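Local structure of dihydropyrimidinase (Dictyostelium discoideum, 2FTW) at residues A254-I257 against C258-K262. The protein catalyses the reversible, zinc-dependent hydrolytic ring opening of dihydropyrimidines such as 5,6-dihydrouracil, the second step of reductive pyrimidine breakdown. Numbering follows the deposited sequence.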
ATOM      1  N   ALA A 254      -9.618   3.598  -8.794  1.00 22.02           N
ATOM      2  CA  ALA A 254     -10.211   3.084  -7.546  1.00 22.24           C
ATOM      3  C   ALA A 254      -9.220   3.101  -6.378  1.00 22.21           C
ATOM      4  O   ALA A 254      -9.580   3.496  -5.246  1.00 22.08           O
ATOM      5  CB  ALA A 254     -10.746   1.709  -7.752  1.00 22.40           C
ATOM      6  N   ASP A 255      -7.987   2.691  -6.662  1.00 22.06           N
ATOM      7  CA  ASP A 255      -6.888   2.721  -5.689  1.00 22.57           C
ATOM      8  C   ASP A 255      -6.595   4.122  -5.195  1.00 22.05           C
ATOM      9  O   ASP A 255      -6.345   4.314  -4.008  1.00 22.79           O
ATOM     10  CB  ASP A 255      -5.576   2.184  -6.296  1.00 22.86           C
ATOM     11  CG  ASP A 255      -5.600   0.670  -6.585  1.00 25.61           C
ATOM     12  OD1 ASP A 255      -6.501  -0.058  -6.084  1.00 26.56           O
ATOM     13  OD2 ASP A 255      -4.690   0.223  -7.338  1.00 24.60           O
ATOM     14  N   VAL A 256      -6.552   5.090  -6.106  1.00 21.87           N
ATOM     15  CA  VAL A 256      -6.358   6.499  -5.721  1.00 21.99           C
ATOM     16  C   VAL A 256      -7.426   6.974  -4.732  1.00 21.50           C
ATOM     17  O   VAL A 256      -7.112   7.618  -3.734  1.00 21.33           O
ATOM     18  CB  VAL A 256      -6.324   7.442  -6.962  1.00 21.91           C
ATOM     19  CG1 VAL A 256      -6.602   8.866  -6.571  1.00 22.60           C
ATOM     20  CG2 VAL A 256      -4.986   7.342  -7.677  1.00 21.38           C
ATOM     21  N   ILE A 257      -8.686   6.672  -5.030  1.00 21.53           N
ATOM     22  CA  ILE A 257      -9.811   7.036  -4.164  1.00 21.52           C
ATOM     23  C   ILE A 257      -9.664   6.386  -2.780  1.00 22.05           C
ATOM     24  O   ILE A 257      -9.889   7.022  -1.750  1.00 22.37           O
ATOM     25  CB  ILE A 257     -11.176   6.629  -4.813  1.00 21.05           C
ATOM     26  CG1 ILE A 257     -11.436   7.463  -6.068  1.00 21.51           C
ATOM     27  CG2 ILE A 257     -12.340   6.813  -3.829  1.00 21.67           C
ATOM     28  CD1 ILE A 257     -12.703   7.080  -6.866  1.00 20.89           C
ATOM     29  N   CYS A 258      -9.275   5.114  -2.757  1.00 22.15           N
ATOM     30  CA  CYS A 258      -9.089   4.401  -1.496  1.00 22.15           C
ATOM     31  C   CYS A 258      -7.977   5.066  -0.688  1.00 22.63           C
ATOM     32  O   CYS A 258      -8.137   5.324   0.504  1.00 23.12           O
ATOM     33  CB  CYS A 258      -8.749   2.946  -1.781  1.00 21.89           C
ATOM     34  SG  CYS A 258      -8.252   1.969  -0.372  1.00 22.48           S
ATOM     35  N   LYS A 259      -6.858   5.344  -1.359  1.00 22.71           N
ATOM     36  CA  LYS A 259      -5.716   6.001  -0.747  1.00 23.15           C
ATOM     37  C   LYS A 259      -6.106   7.287  -0.014  1.00 23.02           C
ATOM     38  O   LYS A 259      -5.855   7.419   1.181  1.00 23.21           O
ATOM     39  CB  LYS A 259      -4.661   6.294  -1.813  1.00 23.29           C
ATOM     40  CG  LYS A 259      -3.484   7.169  -1.346  1.00 23.97           C
ATOM     41  CD  LYS A 259      -2.657   7.654  -2.528  1.00 24.19           C
ATOM     42  CE  LYS A 259      -3.376   8.732  -3.352  1.00 25.73           C
ATOM     43  NZ  LYS A 259      -2.533   9.254  -4.488  1.00 26.11           N
ATOM     44  N   HIS A 260      -6.686   8.235  -0.741  1.00 23.06           N
ATOM     45  CA  HIS A 260      -7.165   9.491  -0.152  1.00 23.15           C
ATOM     46  C   HIS A 260      -8.261   9.320   0.925  1.00 23.31           C
ATOM     47  O   HIS A 260      -8.256  10.027   1.941  1.00 22.45           O
ATOM     48  CB  HIS A 260      -7.722  10.411  -1.247  1.00 23.36           C
ATOM     49  CG  HIS A 260      -6.685  10.986  -2.157  1.00 22.89           C
ATOM     50  ND1 HIS A 260      -5.879  12.041  -1.790  1.00 24.04           N
ATOM     51  CD2 HIS A 260      -6.358  10.689  -3.438  1.00 23.34           C
ATOM     52  CE1 HIS A 260      -5.078  12.348  -2.798  1.00 26.04           C
ATOM     53  NE2 HIS A 260      -5.353  11.543  -3.811  1.00 23.69           N
ATOM     54  N   ARG A 261      -9.219   8.422   0.702  1.00 23.33           N
ATOM     55  CA  ARG A 261     -10.307   8.249   1.685  1.00 23.57           C
ATOM     56  C   ARG A 261      -9.798   7.822   3.048  1.00 23.96           C
ATOM     57  O   ARG A 261     -10.284   8.294   4.081  1.00 24.29           O
ATOM     58  CB  ARG A 261     -11.320   7.220   1.220  1.00 23.32           C
ATOM     59  CG  ARG A 261     -12.214   7.761   0.187  1.00 23.67           C
ATOM     60  CD  ARG A 261     -13.283   6.808  -0.187  1.00 23.60           C
ATOM     61  NE  ARG A 261     -14.534   7.094   0.501  1.00 23.74           N
ATOM     62  CZ  ARG A 261     -15.731   6.773   0.022  1.00 24.15           C
ATOM     63  NH1 ARG A 261     -15.824   6.164  -1.157  1.00 24.95           N
ATOM     64  NH2 ARG A 261     -16.826   7.064   0.708  1.00 21.93           N
ATOM     65  N   LYS A 262      -8.830   6.912   3.020  1.00 24.34           N
ATOM     66  CA  LYS A 262      -8.121   6.424   4.181  1.00 24.74           C
ATOM     67  C   LYS A 262      -7.597   7.562   5.059  1.00 24.72           C
ATOM     68  O   LYS A 262      -7.691   7.507   6.286  1.00 25.42           O
ATOM     69  CB  LYS A 262      -6.935   5.586   3.707  1.00 24.69           C
ATOM     70  CG  LYS A 262      -6.500   4.518   4.668  1.00 26.23           C
ATOM     71  CD  LYS A 262      -5.518   3.540   4.019  1.00 26.85           C
ATOM     72  CE  LYS A 262      -6.189   2.592   3.016  1.00 28.33           C
ATOM     73  NZ  LYS A 262      -5.194   2.036   2.019  1.00 27.26           N
TER
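The imidazole of His-260 meets Val-256 at its edge, with methyl CG1 lying in the ring plane 3.6 Å from CD2. Lys-259 CE sits 3.3 Å over one face of the ring, nearer the rim than the centre. These are i to i+4 and i to i+1 neighbours on helix 251-262, the alpha-helix of a beta-alpha-beta unit between strands 243-245 and 267-269 in the (beta-alpha)8 barrel. Val-256 CG1 reaches the ring because it stands anti to the backbone N (chi1 160°), and a beta-branched, apolar residue suits this buried position, since one methyl can lie against the edge of the imidazole. The flat histidine offers that edge and still presents NE2 to Asn-230 OD1, which also accepts a hydrogen bond from Lys-259 NZ, a shared acceptor that probably limits rotation of the ring. A long, flexible lysine suits its place because the bend at chi3 (72°) is consistent with bringing CE over the rim and NZ to the same oxygen.

One residue further round, Ile-257 and Arg-261 run side by side, CG2 resting 3.8 Å from Arg-261 CD and oblique to the guanidinium. The aliphatic part of the arginine thus lies along a buried isoleucine, while NH1 forms a salt bridge with Asp-320, a partner suited to a charge carried into a buried place. Small Ala-254 and Cys-258 suit the side that faces helix 306-316, both touching Tyr-313, and Cys-258 also packs on Lys-262 of the second subunit.

The backbone carries the regular i+4 hydrogen bonds beneath these pairs. His-260 N gives a nearly straight one (175°) to Val-256 O, the same carbonyl oxygen that His-260 CD2 approaches to 3.2 Å at the ring edge.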